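Local coordinates for uncharacterized protein, DUF633, LMOf2365_1472 (PDB 3GNL) that is uncharacterized but probably methylates N1 of adenine 22 in tRNA, on a Rossmann-like fold, at residues 22-27 / 88-93; 122-127 / 154-159. One frame throughout, in Å; residues are numbered along the deposited sequence. Where two conformers were deposited one is given.

In the fold
From the N terminus, helix 10-16 leads into strand 23-28, the first strand of the sheet and its middle one among the five parallel neighbours. The chain then builds strands 45-52 and 74-78 on one side before contact 1 (22-27 / 88-93) closes that loop of 60 residues, bringing strand 93-99 in on the other side. Strand 120-125 follows, and contact 2 (122-127 / 154-159) closes a shorter loop holding helix 129-139 and strand 141-151. The contacts neither nest nor cross: they come in series, about 21 Å apart between centres. Thr93 CG2 packs 3.8 Å from Ile122 CD1, joining them within the one sheet.

Contact 1: residues 22-27 / 88-93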
loop_
_atom_site.group_PDB
_atom_site.type_symbol
_atom_site.label_atom_id
_atom_site.label_comp_id
_atom_site.label_asym_id
_atom_site.label_seq_id
_atom_site.Cartn_x
_atom_site.Cartn_y
_atom_site.Cartn_z
ATOM N N ASN A 22 -20.439 4.224 0.577
ATOM C CA ASN A 22 -21.272 3.096 1.038
ATOM C C ASN A 22 -20.986 1.840 0.161
ATOM O O ASN A 22 -21.879 1.214 -0.398
ATOM C CB ASN A 22 -22.765 3.498 1.021
ATOM C CG ASN A 22 -23.664 2.507 1.762
ATOM O OD1 ASN A 22 -24.666 2.049 1.212
ATOM N ND2 ASN A 22 -23.322 2.189 3.018
ATOM N N GLU A 23 -19.699 1.486 0.082
ATOM C CA GLU A 23 -19.141 0.458 -0.819
ATOM C C GLU A 23 -19.166 -0.975 -0.260
ATOM O O GLU A 23 -19.232 -1.159 0.953
ATOM C CB GLU A 23 -17.652 0.855 -1.126
ATOM C CG GLU A 23 -17.461 2.412 -1.019
ATOM C CD GLU A 23 -16.061 2.905 -1.342
ATOM O OE1 GLU A 23 -15.142 2.070 -1.403
ATOM O OE2 GLU A 23 -15.902 4.143 -1.476
ATOM N N ARG A 24 -19.115 -1.969 -1.143
ATOM C CA ARG A 24 -18.857 -3.360 -0.762
ATOM C C ARG A 24 -17.334 -3.571 -0.816
ATOM O O ARG A 24 -16.701 -3.440 -1.893
ATOM C CB ARG A 24 -19.604 -4.373 -1.644
ATOM C CG ARG A 24 -21.116 -4.160 -1.559
ATOM C CD ARG A 24 -21.851 -5.061 -2.550
ATOM N NE ARG A 24 -21.701 -6.484 -2.262
ATOM C CZ ARG A 24 -22.340 -7.157 -1.301
ATOM N NH1 ARG A 24 -23.201 -6.539 -0.471
ATOM N NH2 ARG A 24 -22.081 -8.447 -1.156
ATOM N N ILE A 25 -16.753 -3.815 0.346
ATOM C CA ILE A 25 -15.263 -3.859 0.427
ATOM C C ILE A 25 -14.725 -5.235 0.771
ATOM O O ILE A 25 -15.413 -6.065 1.368
ATOM C CB ILE A 25 -14.725 -2.843 1.417
ATOM C CG1 ILE A 25 -14.982 -3.300 2.873
ATOM C CG2 ILE A 25 -15.302 -1.400 1.147
ATOM C CD1 ILE A 25 -14.361 -2.389 3.947
ATOM N N ALA A 26 -13.480 -5.496 0.398
ATOM C CA ALA A 26 -12.751 -6.650 0.907
ATOM C C ALA A 26 -11.409 -6.208 1.463
ATOM O O ALA A 26 -10.623 -5.588 0.741
ATOM C CB ALA A 26 -12.569 -7.731 -0.146
ATOM N N ASP A 27 -11.176 -6.522 2.737
ATOM C CA ASP A 27 -9.952 -6.194 3.438
ATOM C C ASP A 27 -9.099 -7.459 3.571
ATOM O O ASP A 27 -9.377 -8.325 4.413
ATOM C CB ASP A 27 -10.297 -5.604 4.823
ATOM C CG ASP A 27 -9.091 -5.054 5.550
ATOM O OD1 ASP A 27 -8.037 -4.913 4.895
ATOM O OD2 ASP A 27 -9.189 -4.750 6.755
ATOM N N LYS A 88 -19.729 -13.389 -7.153
ATOM C CA LYS A 88 -21.065 -13.042 -6.639
ATOM C C LYS A 88 -21.041 -12.061 -5.463
ATOM O O LYS A 88 -22.063 -11.443 -5.144
ATOM C CB LYS A 88 -21.918 -14.289 -6.320
ATOM C CG LYS A 88 -21.409 -15.186 -5.196
ATOM C CD LYS A 88 -22.454 -16.241 -4.832
ATOM C CE LYS A 88 -21.812 -17.451 -4.153
ATOM N NZ LYS A 88 -20.715 -18.059 -4.987
ATOM N N ASP A 89 -19.869 -11.868 -4.857
ATOM C CA ASP A 89 -19.736 -10.877 -3.789
ATOM C C ASP A 89 -19.860 -9.437 -4.270
ATOM O O ASP A 89 -20.148 -8.571 -3.478
ATOM C CB ASP A 89 -18.431 -11.049 -3.007
ATOM C CG ASP A 89 -18.409 -12.296 -2.202
ATOM O OD1 ASP A 89 -19.441 -12.578 -1.555
ATOM O OD2 ASP A 89 -17.385 -13.018 -2.218
ATOM N N ALA A 90 -19.674 -9.192 -5.574
ATOM C CA ALA A 90 -19.825 -7.849 -6.124
ATOM C C ALA A 90 -19.041 -6.796 -5.318
ATOM O O ALA A 90 -19.577 -5.780 -4.880
ATOM C CB ALA A 90 -21.302 -7.469 -6.225
ATOM N N ILE A 91 -17.752 -7.059 -5.123
ATOM C CA ILE A 91 -16.889 -6.146 -4.362
ATOM C C ILE A 91 -16.495 -4.909 -5.183
ATOM O O ILE A 91 -16.114 -5.051 -6.352
ATOM C CB ILE A 91 -15.641 -6.918 -3.944
ATOM C CG1 ILE A 91 -15.994 -8.066 -2.989
ATOM C CG2 ILE A 91 -14.555 -5.963 -3.376
ATOM C CD1 ILE A 91 -16.758 -7.698 -1.734
ATOM N N ASP A 92 -16.630 -3.725 -4.591
ATOM C CA ASP A 92 -16.328 -2.448 -5.238
ATOM C C ASP A 92 -14.885 -2.008 -4.956
ATOM O O ASP A 92 -14.204 -1.459 -5.851
ATOM C CB ASP A 92 -17.264 -1.333 -4.764
ATOM C CG ASP A 92 -18.727 -1.659 -5.028
ATOM O OD1 ASP A 92 -19.035 -1.837 -6.222
ATOM O OD2 ASP A 92 -19.512 -1.753 -4.055
ATOM N N THR A 93 -14.446 -2.264 -3.727
ATOM C CA THR A 93 -13.169 -1.754 -3.220
ATOM C C THR A 93 -12.383 -2.872 -2.547
ATOM O O THR A 93 -12.931 -3.583 -1.720
ATOM C CB THR A 93 -13.435 -0.627 -2.266
ATOM O OG1 THR A 93 -14.121 0.398 -2.981
ATOM C CG2 THR A 93 -12.110 -0.044 -1.748
#
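Arg24 and the loop 89-92 grip each other at both ends of the arginine. Its backbone N gives a nearly straight bond (168°) to Asp92 OD2, 2.9 Å away, on the lone pair facing away from the other carboxylate oxygen, and its carbonyl O takes two donors in return, Asp92 N at 2.7 Å and Thr93 N at 3.1 Å. The loop thus clasps one residue of the strand, Arg24, by both its N-H and its carbonyl. Two residues on, Ala26 N donates to Thr93 O at 2.9 Å, and Ile25 and Thr93 form a parallel bridge, their side chains on the same face of the sheet. Glu23, Ile25, Ala26, Ile91 and Thr93 make up the tight, buried part. Thr93 OG1, anti to its carbonyl carbon (chi1 -61°), donates to Glu23 OE1 at a short 2.5 Å, reaching it from above the carboxylate plane; Glu23 OE2 is held by Lys120. On the other face Ala26 CB meets Ile91 CG2, and Ile91 also packs on Ile49 of strand 45-52.

On the more open side the Arg24 side chain lies along the loop, beside the exposed Ala90 and the partly exposed Asp92. It bends at chi3 (65°) and turns the side of its guanidinium to the backbone: NE and NH2 both donate to Asp89 O, at 2.9 and 3.0 Å, with that oxygen in the guanidinium plane. Ala90 borders this grip, its O 3.3 Å from Arg24 CD. The Asp89 carboxylate turns instead to Arg77 in a salt bridge. Strands 23-28 and 93-99 are the first and fourth of the 3-2-1-4-5 parallel order, and their pairing at the middle of the sheet is typical of the Rossmann-like methyltransferase fold.

Contact 2: residues 122-127 / 154-159; sequences ILQPNI and KVYEIM
Leu123 and Met159 (a selenomethionine) form a hydrogen-bonded antiparallel pair: Leu123 N reaches Met159 O at 2.9 Å and nearly straight (173°), and Met159 N donates back to Leu123 O over the same distance. Beyond it, direct backbone bonding between the strands lapses. Pro125 has no N-H to offer, and Glu157 O, buried here, finds no hydrogen-bond partner; Gln124 CA, Gln124 CG and Pro125 CD lie around it, CG at 3.4 Å. Glu157 N is satisfied by a water that it reaches at 3.0 Å and that donates in turn to Pro125 O and Glu157 OE1, bridging the opening strands.

The Gln124 chain bends at chi2 (-87°), which lays its amide obliquely against Tyr156, the two planes nearly perpendicular, with NE2 3.4 Å from CD1. That NE2 donates to Asn126 OD1 at 2.9 Å, while OE1 accepts from Arg11 of helix 10-16. Asn126 OD1 also sits at the edge of the tyrosine ring. Leu123 CB packs on Met159 CG; on the other face, Ile122 and Ile158 touch through their CG2 methyls. The last strand, 154-163, slots antiparallel between 120-125 and the edge strand 141-151, giving the 3-2-1-4-5-7-6 order of the class I methyltransferase sheet.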
loop_
_atom_site.group_PDB
_atom_site.type_symbol
_atom_site.label_atom_id
_atom_site.label_comp_id
_atom_site.label_asym_id
_atom_site.label_seq_id
_atom_site.Cartn_x
_atom_site.Cartn_y
_atom_site.Cartn_z
ATOM N N ILE A 122 -7.187 0.216 -2.407
ATOM C CA ILE A 122 -6.501 1.061 -1.422
ATOM C C ILE A 122 -5.357 0.218 -0.838
ATOM O O ILE A 122 -5.598 -0.832 -0.167
ATOM C CB ILE A 122 -7.414 1.480 -0.283
ATOM C CG1 ILE A 122 -8.624 2.257 -0.838
ATOM C CG2 ILE A 122 -6.632 2.358 0.678
ATOM C CD1 ILE A 122 -9.824 2.330 0.155
ATOM N N LEU A 123 -4.112 0.585 -1.174
ATOM C CA LEU A 123 -2.989 -0.325 -0.846
ATOM C C LEU A 123 -2.046 0.424 0.086
ATOM O O LEU A 123 -1.786 1.625 -0.092
ATOM C CB LEU A 123 -2.238 -0.728 -2.130
ATOM C CG LEU A 123 -3.102 -1.265 -3.247
ATOM C CD1 LEU A 123 -2.158 -1.604 -4.425
ATOM C CD2 LEU A 123 -3.924 -2.481 -2.780
ATOM N N GLN A 124 -1.546 -0.290 1.098
ATOM C CA GLN A 124 -0.635 0.337 2.047
ATOM C C GLN A 124 0.539 -0.621 2.225
ATOM O O GLN A 124 0.514 -1.455 3.103
ATOM C CB GLN A 124 -1.354 0.669 3.349
ATOM C CG GLN A 124 -0.461 1.453 4.354
ATOM C CD GLN A 124 0.356 0.517 5.209
ATOM O OE1 GLN A 124 -0.206 -0.326 5.883
ATOM N NE2 GLN A 124 1.693 0.634 5.144
ATOM N N PRO A 125 1.571 -0.471 1.384
ATOM C CA PRO A 125 2.753 -1.353 1.490
ATOM C C PRO A 125 3.756 -0.850 2.529
ATOM O O PRO A 125 3.972 0.357 2.652
ATOM C CB PRO A 125 3.375 -1.269 0.110
ATOM C CG PRO A 125 3.066 0.174 -0.345
ATOM C CD PRO A 125 1.661 0.436 0.237
ATOM N N ASN A 126 4.332 -1.787 3.258
ATOM C CA ASN A 126 5.289 -1.486 4.331
ATOM C C ASN A 126 6.721 -1.380 3.792
ATOM O O ASN A 126 7.615 -0.989 4.522
ATOM C CB ASN A 126 5.237 -2.575 5.388
ATOM C CG ASN A 126 4.011 -2.464 6.283
ATOM O OD1 ASN A 126 3.296 -1.455 6.285
ATOM N ND2 ASN A 126 3.767 -3.494 7.035
ATOM N N ILE A 127 6.929 -1.791 2.544
ATOM C CA ILE A 127 8.258 -1.784 1.884
ATOM C C ILE A 127 7.990 -1.814 0.399
ATOM O O ILE A 127 6.934 -2.324 -0.034
ATOM C CB ILE A 127 9.142 -3.037 2.343
ATOM C CG1 ILE A 127 10.600 -2.983 1.836
ATOM C CG2 ILE A 127 8.526 -4.359 1.956
ATOM C CD1 ILE A 127 11.492 -4.169 2.432
ATOM N N LYS A 154 7.592 5.507 12.271
ATOM C CA LYS A 154 7.729 4.766 11.017
ATOM C C LYS A 154 6.967 5.551 9.965
ATOM O O LYS A 154 5.910 6.105 10.269
ATOM C CB LYS A 154 7.162 3.348 11.144
ATOM C CG LYS A 154 8.183 2.316 11.614
ATOM C CD LYS A 154 7.489 1.032 12.079
ATOM C CE LYS A 154 6.743 1.255 13.408
ATOM N NZ LYS A 154 5.814 0.131 13.742
ATOM N N VAL A 155 7.503 5.615 8.750
ATOM C CA VAL A 155 6.793 6.332 7.658
ATOM C C VAL A 155 5.994 5.323 6.819
ATOM O O VAL A 155 6.546 4.322 6.386
ATOM C CB VAL A 155 7.760 7.179 6.782
ATOM C CG1 VAL A 155 7.005 7.916 5.659
ATOM C CG2 VAL A 155 8.408 8.222 7.631
ATOM N N TYR A 156 4.713 5.614 6.549
ATOM C CA TYR A 156 3.864 4.724 5.780
ATOM C C TYR A 156 3.305 5.477 4.590
ATOM O O TYR A 156 2.830 6.610 4.711
ATOM C CB TYR A 156 2.656 4.276 6.609
ATOM C CG TYR A 156 3.016 3.494 7.827
ATOM C CD1 TYR A 156 3.377 2.157 7.711
ATOM C CD2 TYR A 156 3.028 4.101 9.082
ATOM C CE1 TYR A 156 3.763 1.404 8.843
ATOM C CE2 TYR A 156 3.410 3.362 10.246
ATOM C CZ TYR A 156 3.759 2.019 10.092
ATOM O OH TYR A 156 4.141 1.252 11.204
ATOM N N GLU A 157 3.270 4.803 3.461
ATOM C CA GLU A 157 2.651 5.325 2.237
ATOM C C GLU A 157 1.371 4.557 1.940
ATOM O O GLU A 157 1.297 3.332 2.168
ATOM C CB GLU A 157 3.606 5.181 1.047
ATOM C CG GLU A 157 4.875 6.068 1.104
ATOM C CD GLU A 157 5.999 5.455 0.295
ATOM O OE1 GLU A 157 6.479 4.324 0.628
ATOM O OE2 GLU A 157 6.409 6.098 -0.663
ATOM N N ILE A 158 0.384 5.298 1.429
ATOM C CA ILE A 158 -0.935 4.721 1.029
ATOM C C ILE A 158 -1.181 5.184 -0.399
ATOM O O ILE A 158 -0.841 6.309 -0.771
ATOM C CB ILE A 158 -2.058 5.238 1.953
ATOM C CG1 ILE A 158 -1.757 4.766 3.394
ATOM C CG2 ILE A 158 -3.461 4.735 1.470
ATOM C CD1 ILE A 158 -2.539 5.497 4.412
HETATM N N MSE A 159 -1.716 4.301 -1.225
HETATM C CA MSE A 159 -2.055 4.699 -2.590
HETATM C C MSE A 159 -3.455 4.185 -2.918
HETATM O O MSE A 159 -3.846 3.096 -2.504
HETATM C CB MSE A 159 -1.035 4.165 -3.603
HETATM C CG MSE A 159 -0.988 2.692 -3.797
HETATM SE SE MSE A 159 0.413 2.281 -5.161
HETATM C CE MSE A 159 1.933 2.491 -3.966
HETATM O O HOH W 1 5.203 2.532 3.047
#